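Local structure of LbaCas13a H328A (C2c2) (Lachnospiraceae bacterium NK4A179, 5WLH) at residues A[1064-1067]-A[1068-1072]; A[1090-1093]-A[1094-1097]. The protein is an RNA-guided CRISPR nuclease that binds its pre-crRNA and, as an RNA-targeting effector, cleaves RNA with a preference for adenosine. All blocks are in the same frame, centred on the assembly; numbering follows the deposited sequence.

Contact 1 of 2, residues A[1064-1067]-A[1068-1072]; sequences DIVE and YYKLK
I1065 against Y1069, V1066 against K1070 and E1067 against L1071 are i to i+4 side-chain pairs within an alpha-helix, residues 1062-1075, where they illustrate how one stretch of helix presents different faces to its surroundings. Four successive backbone hydrogen bonds carry the stretch, from Y1068 N to D1064 O through to L1071 N to E1067 O, the latter at 2.9 Å. On the buried face I1065 and Y1069 run side by side: methyl CG2, anti to the backbone N, lies 3.4 Å from Y1069 CE2. A face of the same ring is covered by Y1068, whose CD2 stands over its centre, and the Y1069 hydroxyl reaches the carbonyl of V1026. D1064 is fixed by a salt bridge to R1358. On the more exposed flank, which also borders V1021 of strand 1019-1021, V1066 CG1 meets K1070 CE at 3.7 Å, an aliphatic contact between chains pointing the same way, while K1070 NZ stays 6.7 Å from E1067 OE1, too far for a salt bridge. E1067 leaves the helix with CG opposite its backbone N (chi1 -178°) and bends at chi2 (72°), which brings its carboxylate alongside L1071, the two side chains crossing at a slant. Shortening E1067 to an alanine would probably leave one flank of the L1071 isobutyl group uncovered. In that crossing, E1067 OE2 lies 3.5 Å from L1071 CD1.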
ATOM      1  N   ASP A1064      -8.108 -26.916 -26.921  1.00 43.74           N
ATOM      2  CA  ASP A1064      -8.626 -25.651 -26.399  1.00 38.54           C
ATOM      3  C   ASP A1064      -9.579 -25.006 -27.394  1.00 34.63           C
ATOM      4  O   ASP A1064     -10.672 -24.556 -27.030  1.00 37.01           O
ATOM      5  CB  ASP A1064      -7.474 -24.691 -26.092  1.00 40.65           C
ATOM      6  CG  ASP A1064      -6.654 -25.111 -24.889  1.00 43.20           C
ATOM      7  OD1 ASP A1064      -7.210 -25.763 -23.978  1.00 40.08           O
ATOM      8  OD2 ASP A1064      -5.449 -24.775 -24.859  1.00 47.12           O
ATOM      9  N   ILE A1065      -9.156 -24.923 -28.657  1.00 34.14           N
ATOM     10  CA  ILE A1065      -9.968 -24.293 -29.689  1.00 34.24           C
ATOM     11  C   ILE A1065     -11.225 -25.113 -29.937  1.00 37.03           C
ATOM     12  O   ILE A1065     -12.310 -24.567 -30.163  1.00 35.52           O
ATOM     13  CB  ILE A1065      -9.133 -24.111 -30.967  1.00 37.47           C
ATOM     14  CG1 ILE A1065      -7.933 -23.193 -30.689  1.00 34.83           C
ATOM     15  CG2 ILE A1065      -9.976 -23.562 -32.088  1.00 41.96           C
ATOM     16  CD1 ILE A1065      -6.806 -23.370 -31.653  1.00 33.74           C
ATOM     17  N   VAL A1066     -11.098 -26.436 -29.867  1.00 42.25           N
ATOM     18  CA  VAL A1066     -12.262 -27.309 -29.949  1.00 39.81           C
ATOM     19  C   VAL A1066     -13.242 -26.992 -28.825  1.00 42.71           C
ATOM     20  O   VAL A1066     -14.440 -26.784 -29.060  1.00 43.99           O
ATOM     21  CB  VAL A1066     -11.812 -28.779 -29.914  1.00 42.21           C
ATOM     22  CG1 VAL A1066     -12.997 -29.709 -29.662  1.00 42.72           C
ATOM     23  CG2 VAL A1066     -11.070 -29.128 -31.204  1.00 43.15           C
ATOM     24  N   GLU A1067     -12.744 -26.942 -27.587  1.00 43.76           N
ATOM     25  CA  GLU A1067     -13.609 -26.657 -26.444  1.00 41.30           C
ATOM     26  C   GLU A1067     -14.213 -25.259 -26.541  1.00 41.05           C
ATOM     27  O   GLU A1067     -15.381 -25.053 -26.191  1.00 38.79           O
ATOM     28  CB  GLU A1067     -12.820 -26.832 -25.145  1.00 42.79           C
ATOM     29  CG  GLU A1067     -13.618 -26.621 -23.860  1.00 49.24           C
ATOM     30  CD  GLU A1067     -14.606 -27.742 -23.562  1.00 55.87           C
ATOM     31  OE1 GLU A1067     -14.694 -28.705 -24.357  1.00 56.93           O
ATOM     32  OE2 GLU A1067     -15.294 -27.657 -22.520  1.00 57.47           O
ATOM     33  N   TYR A1068     -13.432 -24.289 -27.028  1.00 41.90           N
ATOM     34  CA  TYR A1068     -13.952 -22.942 -27.248  1.00 40.28           C
ATOM     35  C   TYR A1068     -15.166 -22.965 -28.176  1.00 40.16           C
ATOM     36  O   TYR A1068     -16.208 -22.371 -27.876  1.00 35.86           O
ATOM     37  CB  TYR A1068     -12.842 -22.056 -27.823  1.00 37.99           C
ATOM     38  CG  TYR A1068     -13.315 -20.741 -28.400  1.00 38.94           C
ATOM     39  CD1 TYR A1068     -13.624 -19.672 -27.577  1.00 38.29           C
ATOM     40  CD2 TYR A1068     -13.436 -20.567 -29.773  1.00 37.92           C
ATOM     41  CE1 TYR A1068     -14.060 -18.467 -28.100  1.00 38.42           C
ATOM     42  CE2 TYR A1068     -13.866 -19.370 -30.303  1.00 40.29           C
ATOM     43  CZ  TYR A1068     -14.179 -18.319 -29.459  1.00 38.78           C
ATOM     44  OH  TYR A1068     -14.614 -17.119 -29.980  1.00 40.40           O
ATOM     45  N   TYR A1069     -15.049 -23.661 -29.308  1.00 42.15           N
ATOM     46  CA  TYR A1069     -16.158 -23.721 -30.255  1.00 42.68           C
ATOM     47  C   TYR A1069     -17.338 -24.500 -29.687  1.00 44.33           C
ATOM     48  O   TYR A1069     -18.493 -24.110 -29.889  1.00 47.74           O
ATOM     49  CB  TYR A1069     -15.684 -24.331 -31.571  1.00 40.10           C
ATOM     50  CG  TYR A1069     -14.904 -23.350 -32.402  1.00 40.75           C
ATOM     51  CD1 TYR A1069     -15.444 -22.111 -32.730  1.00 42.34           C
ATOM     52  CD2 TYR A1069     -13.630 -23.647 -32.850  1.00 40.50           C
ATOM     53  CE1 TYR A1069     -14.734 -21.207 -33.490  1.00 40.80           C
ATOM     54  CE2 TYR A1069     -12.916 -22.742 -33.612  1.00 42.42           C
ATOM     55  CZ  TYR A1069     -13.471 -21.529 -33.921  1.00 40.57           C
ATOM     56  OH  TYR A1069     -12.755 -20.631 -34.679  1.00 47.94           O
ATOM     57  N   LYS A1070     -17.068 -25.589 -28.960  1.00 43.45           N
ATOM     58  CA  LYS A1070     -18.153 -26.382 -28.386  1.00 46.62           C
ATOM     59  C   LYS A1070     -18.956 -25.571 -27.377  1.00 46.82           C
ATOM     60  O   LYS A1070     -20.190 -25.631 -27.364  1.00 45.07           O
ATOM     61  CB  LYS A1070     -17.600 -27.647 -27.728  1.00 51.00           C
ATOM     62  CG  LYS A1070     -17.143 -28.735 -28.701  1.00 53.78           C
ATOM     63  CD  LYS A1070     -16.813 -30.023 -27.950  1.00 59.50           C
ATOM     64  CE  LYS A1070     -16.281 -31.112 -28.878  1.00 64.27           C
ATOM     65  NZ  LYS A1070     -17.355 -31.794 -29.663  1.00 67.55           N
ATOM     66  N   LEU A1071     -18.272 -24.805 -26.521  1.00 41.56           N
ATOM     67  CA  LEU A1071     -18.981 -23.972 -25.561  1.00 38.63           C
ATOM     68  C   LEU A1071     -19.619 -22.766 -26.234  1.00 38.04           C
ATOM     69  O   LEU A1071     -20.657 -22.275 -25.768  1.00 40.40           O
ATOM     70  CB  LEU A1071     -18.029 -23.520 -24.451  1.00 36.31           C
ATOM     71  CG  LEU A1071     -17.687 -24.597 -23.427  1.00 38.83           C
ATOM     72  CD1 LEU A1071     -16.358 -24.283 -22.750  1.00 39.81           C
ATOM     73  CD2 LEU A1071     -18.794 -24.718 -22.404  1.00 38.62           C
ATOM     74  N   LYS A1072     -18.999 -22.257 -27.303  1.00 34.53           N
ATOM     75  CA  LYS A1072     -19.630 -21.235 -28.128  1.00 39.86           C
ATOM     76  C   LYS A1072     -21.014 -21.705 -28.572  1.00 47.73           C
ATOM     77  O   LYS A1072     -22.020 -21.022 -28.347  1.00 48.86           O
ATOM     78  CB  LYS A1072     -18.731 -20.915 -29.333  1.00 41.60           C
ATOM     79  CG  LYS A1072     -19.068 -19.646 -30.177  1.00 47.96           C
ATOM     80  CD  LYS A1072     -20.463 -19.657 -30.842  1.00 52.34           C
ATOM     81  CE  LYS A1072     -20.648 -20.807 -31.847  1.00 50.66           C
ATOM     82  NZ  LYS A1072     -21.953 -20.711 -32.556  1.00 42.01           N
TER

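Contact 2 of 2, residues A[1090-1093]-A[1094-1097]; sequences QKNI and KKFQ. With nucleotides of chain B.
Q1097 N gives I1093 O a 2.9 Å hydrogen bond, nearly straight at 172°, and equivalent i to i+4 bonds from K1094 N to Q1090 O, K1095 N to K1091 O and F1096 N to N1092 O complete this stretch of alpha-helix. K1091 NZ forms a salt bridge back to E1087, and K1094 NZ forward to E1098, with a hydrogen bond to the carbonyl of A1354. One polar contact reaches the guide RNA, a weak hydrogen bond of 3.2 Å from Q1097 NE2 to O2' of the adenosine nucleotide of chain B. Two apolar side chains touch its adenine, one over a face and one at an edge. F1096 puts the CE2 edge of its ring over the base, 3.3 Å from the adenine C5, whereas I1093 CD1 approaches the C2 edge, 3.7 Å from that atom. Q1097 CG lies 3.2 Å from I1093 O, its side chain extended beyond CG (chi2 -177°), which carries the side-chain amide to the ribose. N1092 OD1 lies a loose 4.1 Å from K1095 CD, and N1092 also packs on L1071. The stretch thus lies between helix 1062-1075, met by N1092, I1093, K1095 and F1096, and strands 1336-1344 and 1349-1353, against which Q1090 and K1094 rest.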
ATOM      1  N   GLN A1090     -25.411 -20.600 -16.422  1.00 44.68           N
ATOM      2  CA  GLN A1090     -24.404 -19.696 -15.878  1.00 42.74           C
ATOM      3  C   GLN A1090     -23.017 -20.334 -15.901  1.00 42.45           C
ATOM      4  O   GLN A1090     -22.049 -19.725 -16.377  1.00 35.69           O
ATOM      5  CB  GLN A1090     -24.792 -19.291 -14.456  1.00 47.62           C
ATOM      6  CG  GLN A1090     -23.821 -18.332 -13.792  1.00 45.05           C
ATOM      7  CD  GLN A1090     -23.687 -17.009 -14.532  1.00 45.45           C
ATOM      8  OE1 GLN A1090     -24.367 -16.040 -14.202  1.00 45.67           O
ATOM      9  NE2 GLN A1090     -22.800 -16.959 -15.524  1.00 43.84           N
ATOM     10  N   LYS A1091     -22.905 -21.568 -15.396  1.00 41.58           N
ATOM     11  CA  LYS A1091     -21.614 -22.250 -15.364  1.00 43.88           C
ATOM     12  C   LYS A1091     -21.043 -22.454 -16.760  1.00 43.07           C
ATOM     13  O   LYS A1091     -19.820 -22.412 -16.944  1.00 43.93           O
ATOM     14  CB  LYS A1091     -21.744 -23.599 -14.651  1.00 50.88           C
ATOM     15  CG  LYS A1091     -22.196 -23.520 -13.201  1.00 55.25           C
ATOM     16  CD  LYS A1091     -22.308 -24.912 -12.591  1.00 61.00           C
ATOM     17  CE  LYS A1091     -23.619 -25.089 -11.830  1.00 64.50           C
ATOM     18  NZ  LYS A1091     -23.412 -25.442 -10.394  1.00 65.27           N
ATOM     19  N   ASN A1092     -21.898 -22.684 -17.758  1.00 42.01           N
ATOM     20  CA  ASN A1092     -21.387 -22.850 -19.115  1.00 41.58           C
ATOM     21  C   ASN A1092     -20.934 -21.519 -19.701  1.00 37.26           C
ATOM     22  O   ASN A1092     -19.964 -21.467 -20.466  1.00 34.67           O
ATOM     23  CB  ASN A1092     -22.451 -23.492 -20.003  1.00 47.65           C
ATOM     24  CG  ASN A1092     -22.315 -24.997 -20.068  1.00 47.65           C
ATOM     25  OD1 ASN A1092     -21.238 -25.542 -19.819  1.00 44.82           O
ATOM     26  ND2 ASN A1092     -23.405 -25.681 -20.404  1.00 51.27           N
ATOM     27  N   ILE A1093     -21.640 -20.440 -19.374  1.00 36.77           N
ATOM     28  CA  ILE A1093     -21.208 -19.120 -19.809  1.00 36.98           C
ATOM     29  C   ILE A1093     -19.832 -18.810 -19.237  1.00 35.16           C
ATOM     30  O   ILE A1093     -18.935 -18.350 -19.952  1.00 38.59           O
ATOM     31  CB  ILE A1093     -22.247 -18.057 -19.409  1.00 41.37           C
ATOM     32  CG1 ILE A1093     -23.469 -18.156 -20.323  1.00 44.52           C
ATOM     33  CG2 ILE A1093     -21.654 -16.657 -19.476  1.00 38.50           C
ATOM     34  CD1 ILE A1093     -23.207 -17.655 -21.732  1.00 45.37           C
ATOM     35  N   LYS A1094     -19.644 -19.087 -17.941  1.00 36.38           N
ATOM     36  CA  LYS A1094     -18.345 -18.868 -17.309  1.00 36.82           C
ATOM     37  C   LYS A1094     -17.261 -19.694 -17.985  1.00 38.67           C
ATOM     38  O   LYS A1094     -16.159 -19.193 -18.243  1.00 38.35           O
ATOM     39  CB  LYS A1094     -18.418 -19.198 -15.819  1.00 38.59           C
ATOM     40  CG  LYS A1094     -17.135 -18.889 -15.041  1.00 40.93           C
ATOM     41  CD  LYS A1094     -16.937 -17.382 -14.910  1.00 40.16           C
ATOM     42  CE  LYS A1094     -15.865 -17.043 -13.875  1.00 40.96           C
ATOM     43  NZ  LYS A1094     -14.507 -17.477 -14.306  1.00 39.88           N
ATOM     44  N   LYS A1095     -17.559 -20.960 -18.291  1.00 34.88           N
ATOM     45  CA  LYS A1095     -16.587 -21.804 -18.977  1.00 35.49           C
ATOM     46  C   LYS A1095     -16.256 -21.252 -20.356  1.00 34.81           C
ATOM     47  O   LYS A1095     -15.091 -21.268 -20.772  1.00 34.12           O
ATOM     48  CB  LYS A1095     -17.112 -23.239 -19.088  1.00 39.75           C
ATOM     49  CG  LYS A1095     -17.052 -24.033 -17.797  1.00 43.94           C
ATOM     50  CD  LYS A1095     -17.542 -25.464 -18.015  1.00 50.23           C
ATOM     51  CE  LYS A1095     -17.481 -26.280 -16.730  1.00 54.37           C
ATOM     52  NZ  LYS A1095     -17.451 -27.751 -17.003  1.00 58.77           N
ATOM     53  N   PHE A1096     -17.261 -20.758 -21.086  1.00 31.17           N
ATOM     54  CA  PHE A1096     -16.965 -20.176 -22.390  1.00 29.95           C
ATOM     55  C   PHE A1096     -16.075 -18.952 -22.246  1.00 30.06           C
ATOM     56  O   PHE A1096     -15.104 -18.783 -22.989  1.00 33.36           O
ATOM     57  CB  PHE A1096     -18.227 -19.767 -23.135  1.00 29.26           C
ATOM     58  CG  PHE A1096     -17.920 -18.984 -24.379  1.00 37.21           C
ATOM     59  CD1 PHE A1096     -17.385 -19.622 -25.480  1.00 38.44           C
ATOM     60  CD2 PHE A1096     -18.090 -17.610 -24.423  1.00 42.02           C
ATOM     61  CE1 PHE A1096     -17.078 -18.920 -26.626  1.00 42.00           C
ATOM     62  CE2 PHE A1096     -17.768 -16.897 -25.565  1.00 42.85           C
ATOM     63  CZ  PHE A1096     -17.269 -17.554 -26.670  1.00 42.92           C
ATOM     64  N   GLN A1097     -16.432 -18.059 -21.323  1.00 31.85           N
ATOM     65  CA  GLN A1097     -15.620 -16.872 -21.090  1.00 32.90           C
ATOM     66  C   GLN A1097     -14.179 -17.259 -20.788  1.00 31.94           C
ATOM     67  O   GLN A1097     -13.237 -16.658 -21.322  1.00 31.46           O
ATOM     68  CB  GLN A1097     -16.220 -16.058 -19.945  1.00 35.29           C
ATOM     69  CG  GLN A1097     -17.593 -15.487 -20.273  1.00 38.55           C
ATOM     70  CD  GLN A1097     -18.162 -14.628 -19.163  1.00 41.89           C
ATOM     71  OE1 GLN A1097     -18.157 -15.013 -17.989  1.00 47.19           O
ATOM     72  NE2 GLN A1097     -18.641 -13.448 -19.525  1.00 44.33           N
TER
ATOM     73  P     A B  38     -15.520  -9.514 -26.237  1.00 40.05           P
ATOM     74  OP1   A B  38     -14.244 -10.191 -26.596  1.00 35.09           O
ATOM     75  OP2   A B  38     -16.782 -10.053 -26.824  1.00 38.40           O
ATOM     76  O5'   A B  38     -15.763  -9.526 -24.669  1.00 39.87           O
ATOM     77  C5'   A B  38     -16.828  -8.775 -24.096  1.00 38.82           C
ATOM     78  C4'   A B  38     -17.536  -9.551 -23.015  1.00 44.17           C
ATOM     79  O4'   A B  38     -18.528 -10.428 -23.613  1.00 44.83           O
ATOM     80  C3'   A B  38     -16.640 -10.447 -22.159  1.00 44.73           C
ATOM     81  O3'   A B  38     -17.159 -10.492 -20.839  1.00 41.99           O
ATOM     82  C2'   A B  38     -16.832 -11.818 -22.786  1.00 47.53           C
ATOM     83  O2'   A B  38     -16.577 -12.894 -21.908  1.00 50.20           O
ATOM     84  C1'   A B  38     -18.303 -11.756 -23.178  1.00 47.28           C
ATOM     85  N9    A B  38     -18.684 -12.680 -24.246  1.00 46.17           N
ATOM     86  C8    A B  38     -18.187 -12.785 -25.518  1.00 48.54           C
ATOM     87  N7    A B  38     -18.755 -13.734 -26.223  1.00 49.90           N
ATOM     88  C5    A B  38     -19.692 -14.279 -25.353  1.00 49.56           C
ATOM     89  C6    A B  38     -20.624 -15.323 -25.490  1.00 51.40           C
ATOM     90  N6    A B  38     -20.766 -16.029 -26.611  1.00 52.16           N
ATOM     91  N1    A B  38     -21.401 -15.621 -24.429  1.00 50.58           N
ATOM     92  C2    A B  38     -21.255 -14.911 -23.303  1.00 50.52           C
ATOM     93  N3    A B  38     -20.414 -13.911 -23.053  1.00 48.29           N
ATOM     94  C4    A B  38     -19.657 -13.643 -24.131  1.00 48.84           C
TER

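In the fold
Two consecutive helices show how local contacts combine into a larger unit. Following the chain, contact 1 comes first, within helix 1062-1075; contact 2 then forms within helix 1087-1103, so the two are in series and neither encloses nor crosses the other. Each pairs residues about one turn apart within a single helix, and no long loop is closed by either. Their centres nevertheless lie about 11 Å apart, because the helices pack against each other: the rings of Y1068 and F1096 meet with planes about 25° apart, Y1068 CE1 to F1096 CE1 at 3.4 Å, and L1071 rests on N1092. Contact 1 faces strand 1019-1021 as well, while contact 2 joins the helix pair to the C-terminal antiparallel sheet and the RNA.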